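Local atomic coordinates of citryl-CoA lyase (Hydrogenobacter thermophilus, PDB entry 6HXP), a protein that probably cleaves citryl-CoA into acetyl-CoA and oxaloacetate, as a coenzyme A-binding lyase of the citrate synthase family. Residues L31-L39 with E50-L58; A74-L84 with H221-F232. One frame throughout, in Å; residues are numbered along the deposited sequence. Where two conformers were deposited one is given.

Interaction 1 (L31-L39 with E50-L58); sequences LSFAQAIYL and ESRMMEAML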
# COMPACT_ATOMS: atom_id res chain seq x y z
N LEU A 31 -30.82 2.20 -8.69
CA LEU A 31 -30.45 1.73 -7.36
C LEU A 31 -29.61 2.82 -6.68
O LEU A 31 -28.87 3.57 -7.34
CB LEU A 31 -29.51 0.50 -7.42
CG LEU A 31 -30.09 -0.85 -7.74
CD1 LEU A 31 -29.11 -1.96 -7.40
CD2 LEU A 31 -31.41 -1.09 -7.12
N SER A 32 -29.73 2.94 -5.38
CA SER A 32 -28.83 3.83 -4.66
C SER A 32 -27.46 3.14 -4.62
O SER A 32 -27.31 1.93 -4.84
CB SER A 32 -29.32 4.04 -3.23
OG SER A 32 -29.07 2.91 -2.41
N PHE A 33 -26.45 3.91 -4.27
CA PHE A 33 -25.10 3.35 -4.13
C PHE A 33 -25.08 2.25 -3.06
O PHE A 33 -24.54 1.19 -3.29
CB PHE A 33 -24.12 4.47 -3.84
CG PHE A 33 -22.67 4.08 -3.76
CD1 PHE A 33 -22.11 3.21 -4.69
CD2 PHE A 33 -21.86 4.62 -2.78
CE1 PHE A 33 -20.75 2.92 -4.64
CE2 PHE A 33 -20.49 4.30 -2.73
CZ PHE A 33 -19.96 3.44 -3.65
N ALA A 34 -25.69 2.49 -1.88
CA ALA A 34 -25.73 1.45 -0.83
C ALA A 34 -26.45 0.18 -1.34
O ALA A 34 -26.04 -0.92 -1.01
CB ALA A 34 -26.41 1.95 0.42
N GLN A 35 -27.53 0.33 -2.15
CA GLN A 35 -28.19 -0.86 -2.70
C GLN A 35 -27.28 -1.60 -3.65
O GLN A 35 -27.27 -2.84 -3.64
CB GLN A 35 -29.48 -0.48 -3.42
CG GLN A 35 -30.56 -0.02 -2.47
CD GLN A 35 -31.78 0.43 -3.20
OE1 GLN A 35 -31.72 1.21 -4.18
NE2 GLN A 35 -32.92 -0.03 -2.72
N ALA A 36 -26.56 -0.87 -4.51
CA ALA A 36 -25.59 -1.50 -5.43
C ALA A 36 -24.45 -2.19 -4.67
O ALA A 36 -23.96 -3.25 -5.10
CB ALA A 36 -25.04 -0.47 -6.41
N ILE A 37 -24.04 -1.61 -3.54
CA ILE A 37 -23.04 -2.25 -2.69
C ILE A 37 -23.57 -3.57 -2.14
O ILE A 37 -22.88 -4.58 -2.16
CB ILE A 37 -22.65 -1.28 -1.56
CG1 ILE A 37 -21.82 -0.12 -2.15
CG2 ILE A 37 -21.87 -2.00 -0.47
CD1 ILE A 37 -21.72 1.09 -1.25
N TYR A 38 -24.79 -3.54 -1.64
CA TYR A 38 -25.39 -4.77 -1.14
C TYR A 38 -25.37 -5.81 -2.28
O TYR A 38 -24.99 -6.97 -2.07
CB TYR A 38 -26.81 -4.54 -0.63
CG TYR A 38 -27.42 -5.80 -0.05
CD1 TYR A 38 -27.96 -6.79 -0.88
CD2 TYR A 38 -27.48 -6.00 1.32
CE1 TYR A 38 -28.51 -7.95 -0.35
CE2 TYR A 38 -28.01 -7.18 1.85
CZ TYR A 38 -28.53 -8.15 1.01
OH TYR A 38 -29.06 -9.34 1.52
N LEU A 39 -25.86 -5.42 -3.45
CA LEU A 39 -25.91 -6.37 -4.57
C LEU A 39 -24.54 -6.95 -4.89
O LEU A 39 -24.42 -8.18 -5.07
CB LEU A 39 -26.47 -5.64 -5.80
CG LEU A 39 -26.37 -6.41 -7.12
CD1 LEU A 39 -27.20 -7.66 -7.09
CD2 LEU A 39 -26.74 -5.50 -8.29
N GLU A 50 -33.30 -4.18 4.18
CA GLU A 50 -31.84 -4.33 4.04
C GLU A 50 -31.23 -3.07 3.45
O GLU A 50 -30.14 -2.66 3.84
CB GLU A 50 -31.52 -5.52 3.12
CG GLU A 50 -31.80 -6.87 3.75
CD GLU A 50 -31.82 -8.05 2.78
OE1 GLU A 50 -31.87 -7.82 1.56
OE2 GLU A 50 -31.91 -9.20 3.24
N SER A 51 -31.92 -2.48 2.49
CA SER A 51 -31.42 -1.26 1.82
C SER A 51 -31.25 -0.16 2.85
O SER A 51 -30.20 0.48 2.91
CB SER A 51 -32.39 -0.79 0.75
OG SER A 51 -32.53 -1.72 -0.32
N ARG A 52 -32.27 0.09 3.66
CA ARG A 52 -32.20 1.13 4.68
C ARG A 52 -31.12 0.84 5.71
O ARG A 52 -30.41 1.75 6.16
CB ARG A 52 -33.57 1.25 5.36
CG ARG A 52 -34.55 1.89 4.39
CD ARG A 52 -35.97 2.00 4.89
NE ARG A 52 -36.83 2.56 3.84
CZ ARG A 52 -37.92 3.28 4.05
NH1 ARG A 52 -38.32 3.55 5.29
NH2 ARG A 52 -38.63 3.73 3.02
N MET A 53 -30.98 -0.41 6.13
CA MET A 53 -29.96 -0.73 7.12
C MET A 53 -28.57 -0.57 6.54
O MET A 53 -27.65 -0.18 7.26
CB MET A 53 -30.15 -2.13 7.71
CG MET A 53 -31.36 -2.25 8.59
SD MET A 53 -31.46 -1.07 9.93
CE MET A 53 -30.01 -1.38 10.76
N MET A 54 -28.38 -0.92 5.26
CA MET A 54 -27.05 -0.75 4.66
C MET A 54 -26.68 0.74 4.57
O MET A 54 -25.54 1.10 4.86
CB MET A 54 -27.03 -1.40 3.27
CG MET A 54 -25.68 -1.38 2.58
SD MET A 54 -24.29 -2.20 3.47
CE MET A 54 -24.42 -3.78 2.75
N GLU A 55 -27.62 1.60 4.19
CA GLU A 55 -27.35 3.05 4.16
C GLU A 55 -26.92 3.48 5.57
O GLU A 55 -25.92 4.19 5.72
CB GLU A 55 -28.58 3.90 3.80
CG GLU A 55 -29.26 3.60 2.46
CD GLU A 55 -28.70 4.21 1.20
OE1 GLU A 55 -27.60 4.80 1.28
OE2 GLU A 55 -29.29 3.97 0.10
N ALA A 56 -27.64 3.05 6.60
CA ALA A 56 -27.33 3.48 7.97
C ALA A 56 -26.00 2.96 8.47
O ALA A 56 -25.25 3.70 9.13
CB ALA A 56 -28.44 3.03 8.91
N MET A 57 -25.66 1.68 8.17
CA MET A 57 -24.36 1.12 8.62
C MET A 57 -23.23 1.89 7.99
O MET A 57 -22.24 2.21 8.64
CB MET A 57 -24.13 -0.35 8.15
CG MET A 57 -24.92 -1.43 8.77
SD MET A 57 -24.85 -2.90 7.61
CE MET A 57 -23.07 -2.93 7.21
N LEU A 58 -23.32 2.12 6.68
CA LEU A 58 -22.20 2.78 6.00
C LEU A 58 -22.02 4.21 6.48
O LEU A 58 -20.90 4.65 6.69
CB LEU A 58 -22.37 2.68 4.50
CG LEU A 58 -22.38 1.24 3.96
CD1 LEU A 58 -22.78 1.22 2.48
CD2 LEU A 58 -21.00 0.58 4.10
O HOH W 1 -26.38 5.45 -1.05
O HOH W 2 -31.64 -9.77 -0.23

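Interaction 2 (A74-L84 with H221-F232); sequences ARSVASGGNSL and HVYEELTTEKPF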
# COMPACT_ATOMS: atom_id res chain seq x y z
N ALA A 74 -2.65 7.91 6.18
CA ALA A 74 -3.08 8.48 4.89
C ALA A 74 -2.52 9.87 4.66
O ALA A 74 -2.01 10.20 3.59
CB ALA A 74 -4.60 8.55 4.83
N ARG A 75 -2.63 10.73 5.69
CA ARG A 75 -2.16 12.09 5.56
C ARG A 75 -0.63 12.19 5.52
O ARG A 75 -0.09 13.03 4.81
CB ARG A 75 -2.75 12.96 6.68
CG ARG A 75 -4.27 13.04 6.57
CD ARG A 75 -4.94 13.88 7.67
NE ARG A 75 -4.75 15.27 7.33
CZ ARG A 75 -5.66 16.25 7.18
NH1 ARG A 75 -6.99 16.03 7.43
NH2 ARG A 75 -5.27 17.45 6.83
N SER A 76 0.07 11.33 6.24
CA SER A 76 1.54 11.30 6.22
C SER A 76 2.02 10.86 4.83
O SER A 76 2.92 11.48 4.27
CB SER A 76 2.11 10.37 7.30
OG SER A 76 1.75 10.88 8.57
N VAL A 77 1.41 9.83 4.24
CA VAL A 77 1.76 9.44 2.88
C VAL A 77 1.47 10.58 1.88
O VAL A 77 2.30 10.88 1.04
CB VAL A 77 1.07 8.12 2.52
CG1 VAL A 77 1.12 7.85 1.03
CG2 VAL A 77 1.75 6.99 3.29
N ALA A 78 0.33 11.26 2.02
CA ALA A 78 0.03 12.39 1.16
C ALA A 78 1.11 13.47 1.33
O ALA A 78 1.58 14.04 0.33
CB ALA A 78 -1.32 12.97 1.56
N SER A 79 1.53 13.73 2.57
CA SER A 79 2.56 14.73 2.89
C SER A 79 3.91 14.43 2.20
O SER A 79 4.71 15.35 1.91
CB SER A 79 2.74 14.82 4.40
OG SER A 79 3.44 16.01 4.77
N GLY A 80 4.19 13.15 1.96
CA GLY A 80 5.39 12.75 1.25
C GLY A 80 5.36 13.16 -0.23
O GLY A 80 6.38 13.05 -0.93
N GLY A 81 4.21 13.61 -0.73
CA GLY A 81 4.04 14.10 -2.10
C GLY A 81 3.55 13.00 -3.02
O GLY A 81 4.26 12.50 -3.90
N ASN A 82 2.32 12.59 -2.78
CA ASN A 82 1.73 11.47 -3.49
C ASN A 82 0.32 11.81 -3.97
O ASN A 82 -0.34 12.72 -3.45
CB ASN A 82 1.65 10.26 -2.56
CG ASN A 82 2.95 9.56 -2.41
OD1 ASN A 82 3.45 8.92 -3.38
ND2 ASN A 82 3.59 9.66 -1.26
N SER A 83 -0.13 11.08 -4.98
CA SER A 83 -1.45 11.23 -5.54
C SER A 83 -2.48 10.78 -4.52
O SER A 83 -2.23 9.99 -3.59
CB SER A 83 -1.57 10.37 -6.80
OG SER A 83 -2.81 10.54 -7.48
N LEU A 84 -3.68 11.28 -4.67
CA LEU A 84 -4.74 10.98 -3.72
C LEU A 84 -5.00 9.48 -3.52
O LEU A 84 -5.22 9.05 -2.38
CB LEU A 84 -5.98 11.74 -4.15
CG LEU A 84 -7.16 11.66 -3.20
CD1 LEU A 84 -7.84 12.98 -3.07
CD2 LEU A 84 -8.13 10.56 -3.61
N HIS A 221 -9.80 13.43 4.01
CA HIS A 221 -8.57 13.73 4.76
C HIS A 221 -7.36 13.91 3.82
O HIS A 221 -6.57 14.83 4.01
CB HIS A 221 -8.28 12.63 5.78
CG HIS A 221 -9.07 12.81 7.03
ND1 HIS A 221 -8.67 13.68 8.03
CD2 HIS A 221 -10.28 12.27 7.36
CE1 HIS A 221 -9.65 13.64 8.94
NE2 HIS A 221 -10.65 12.83 8.58
N VAL A 222 -7.21 13.02 2.85
CA VAL A 222 -6.08 13.13 1.95
C VAL A 222 -6.20 14.36 1.07
O VAL A 222 -5.23 15.09 0.86
CB VAL A 222 -5.95 11.83 1.13
CG1 VAL A 222 -4.88 11.98 0.03
CG2 VAL A 222 -5.61 10.68 2.04
N TYR A 223 -7.40 14.63 0.58
CA TYR A 223 -7.61 15.83 -0.24
C TYR A 223 -7.27 17.08 0.61
O TYR A 223 -6.65 18.02 0.13
CB TYR A 223 -9.06 15.88 -0.74
CG TYR A 223 -9.42 17.18 -1.42
CD1 TYR A 223 -9.06 17.42 -2.75
CD2 TYR A 223 -10.06 18.18 -0.72
CE1 TYR A 223 -9.39 18.64 -3.36
CE2 TYR A 223 -10.28 19.43 -1.30
CZ TYR A 223 -9.98 19.64 -2.62
OH TYR A 223 -10.26 20.89 -3.14
N GLU A 224 -7.75 17.13 1.85
CA GLU A 224 -7.47 18.27 2.71
C GLU A 224 -5.96 18.42 2.93
O GLU A 224 -5.41 19.53 2.82
CB GLU A 224 -8.22 18.11 4.04
CG GLU A 224 -8.10 19.35 4.90
CD GLU A 224 -8.88 19.24 6.19
OE1 GLU A 224 -8.66 18.28 6.95
OE2 GLU A 224 -9.74 20.12 6.44
N GLU A 225 -5.25 17.30 3.18
CA GLU A 225 -3.81 17.39 3.39
C GLU A 225 -3.11 17.94 2.11
O GLU A 225 -2.22 18.78 2.20
CB GLU A 225 -3.23 16.02 3.72
CG GLU A 225 -1.78 16.06 4.16
CD GLU A 225 -1.54 16.71 5.51
OE1 GLU A 225 -2.43 16.62 6.39
OE2 GLU A 225 -0.44 17.31 5.70
N LEU A 226 -3.50 17.44 0.94
CA LEU A 226 -2.86 17.85 -0.31
C LEU A 226 -3.13 19.29 -0.71
O LEU A 226 -2.29 19.85 -1.42
CB LEU A 226 -3.30 16.94 -1.45
CG LEU A 226 -2.81 15.49 -1.38
CD1 LEU A 226 -3.46 14.63 -2.47
CD2 LEU A 226 -1.27 15.43 -1.47
N THR A 227 -4.28 19.85 -0.33
CA THR A 227 -4.69 21.17 -0.79
C THR A 227 -4.57 22.24 0.25
O THR A 227 -4.69 23.42 -0.11
CB THR A 227 -6.13 21.09 -1.32
OG1 THR A 227 -7.03 20.75 -0.26
CG2 THR A 227 -6.25 20.14 -2.51
N THR A 228 -4.34 21.89 1.53
CA THR A 228 -4.25 22.92 2.57
C THR A 228 -2.93 22.95 3.34
O THR A 228 -2.76 23.85 4.15
CB THR A 228 -5.43 22.82 3.56
OG1 THR A 228 -5.29 21.70 4.40
CG2 THR A 228 -6.76 22.77 2.87
N GLU A 229 -2.03 21.99 3.13
CA GLU A 229 -0.81 21.90 3.88
C GLU A 229 0.35 21.86 2.93
O GLU A 229 0.23 21.38 1.80
CB GLU A 229 -0.81 20.62 4.73
CG GLU A 229 -1.95 20.54 5.74
CD GLU A 229 -1.79 21.46 6.94
OE1 GLU A 229 -0.72 22.10 7.07
OE2 GLU A 229 -2.72 21.49 7.78
N LYS A 230 1.49 22.36 3.40
CA LYS A 230 2.68 22.32 2.59
C LYS A 230 3.19 20.88 2.54
O LYS A 230 3.14 20.17 3.56
CB LYS A 230 3.77 23.21 3.21
CG LYS A 230 3.37 24.67 3.32
CD LYS A 230 4.46 25.48 4.03
CE LYS A 230 4.04 26.90 4.32
NZ LYS A 230 5.06 27.62 5.15
N PRO A 231 3.74 20.43 1.41
CA PRO A 231 4.34 19.10 1.40
C PRO A 231 5.40 18.97 2.49
O PRO A 231 6.12 19.93 2.85
CB PRO A 231 4.97 18.99 0.01
CG PRO A 231 4.17 19.97 -0.83
CD PRO A 231 3.89 21.11 0.10
N PHE A 232 5.47 17.77 3.04
CA PHE A 232 6.41 17.39 4.08
C PHE A 232 6.11 18.02 5.43
O PHE A 232 6.93 17.92 6.34
CB PHE A 232 7.88 17.65 3.65
CG PHE A 232 8.86 16.60 4.12
CD1 PHE A 232 8.79 15.29 3.65
CD2 PHE A 232 9.86 16.91 5.02
CE1 PHE A 232 9.72 14.34 4.07
CE2 PHE A 232 10.82 15.96 5.40
CZ PHE A 232 10.72 14.67 4.95
O HOH W 3 -5.63 20.43 7.13
O HOH W 4 1.57 17.85 4.11

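Interaction 1 (L31-L39 with E50-L58)
E55 reaches S32 and A34 with the two oxygens of its carboxylate. From CB the chain leaves with CG anti to its own carbonyl carbon (chi1 -58°) and then bends at chi2, which swings the acid group across to the start of helix 33-42. CG and CD lie against the methyl of A34, with CD 3.3 Å from A34 CB. At the tip the oxygens divide: OE2 accepts a hydrogen bond of 2.7 Å from S32 OG, met on the syn side, though somewhat out of the carboxylate plane, while OE1 sits beside the A34 methyl and accepts a hydrogen bond from a water that in turn accepts one from A34 N. OE1 also accepts from F33 N of the second subunit, so this carboxylate serves two helix starts at once.

S32 is the N-cap of its helix, and with Q35 it builds a capping box: Q35 N donates to S32 OG and S32 N to Q35 OE1. That fixes the Q35 amide, whose other end, NE2, donates almost straight (168°) to S51 OG at 3.0 Å, with the oxygen in the amide plane. S51 OG is held as well by T47 O.

Farther along, M54, in the conformer given, lays CG 4.0 Å from A34 CB; its CE tentatively approaches Y38 CD2. I37 and L58 meet tip to tip, CD1 to CD1 at 3.9 Å. The Y38 hydroxyl lies near the E50 carboxylate, and both bind one water; K42 also bonds this hydroxyl, and E50 OE1 accepts from T47 N.

The two helices cross nearly perpendicularly at 103°, their axes 8.8 Å apart. Helix 206-228 backs the apolar part, where F209 touches M54 and I212 touches I37 and L58, and the second subunit packs against S32, F33 and I37.

Interaction 2 (A74-L84 with H221-F232)
R75 spreads its guanidinium over the backbone of helix 206-228, one face lying on H221 O, 3.5 Å from the plane, while its nitrogens reach three side chains around the edge. NE and NH2 grip E225 side-on, both through OE1: OE1 receives NE, 2.8 Å away, on its anti lone pair, whereas NH2 comes from above the carboxylate plane. NH1 has two acceptors, E224 OE1 in a 2.8 Å salt bridge at 171° and H221 ND1 at 3.0 Å, tilted from the imidazole plane. The bend at chi3 (78°) turns the guanidinium into this position. With so many bonds in its plane, the group can hardly rotate. H221 NE2 is engaged in turn by D63, E225 OE2 by K234, and E224 by T7 and G8 of the second subunit.

Next to this polar cluster the packing is apolar. V222 splits its branches, CG2 to A74 CB at 3.7 Å and CG1 to A78 CB and, in the conformer given, L84. L226 sets CD2 against A78 CB at 3.9 Å, and its CD1 approaches L84 CB. In the loop past helix 206-228, F232 N donates to S79 O at 2.8 Å, and a water sits among S79 OG, E225 OE2 and K230 O; S79 OG is also bonded to K234 N. F232 stacks edge-to-face on H99 of the third subunit.

The result is a helix pair in which the alanines of 69-79 meet V222 and L226, axes 8.8 Å apart at 34°, stitched on one flank by a salt-bridge network, within the mostly helical citrate synthase fold.

Along the chain the two come in series, 31-58 complete before residue 74, and helix 48-60, which ends the first, is followed by helix 69-79, which begins the second. Their centres lie 30 Å apart, and the nearest atoms are still about 13 Å from each other, so they do not touch. Helix 206-228 connects them: its earlier residues F209 and I212 back interaction 1, while its last turns and the loop after them supply one side of interaction 2. The first joins neighbours in sequence, the second segments 137 residues apart. Both touch the second subunit and interaction 2 also the third, so each lies where the chain's own packing meets the four-chain assembly, away from the annotated coenzyme A site.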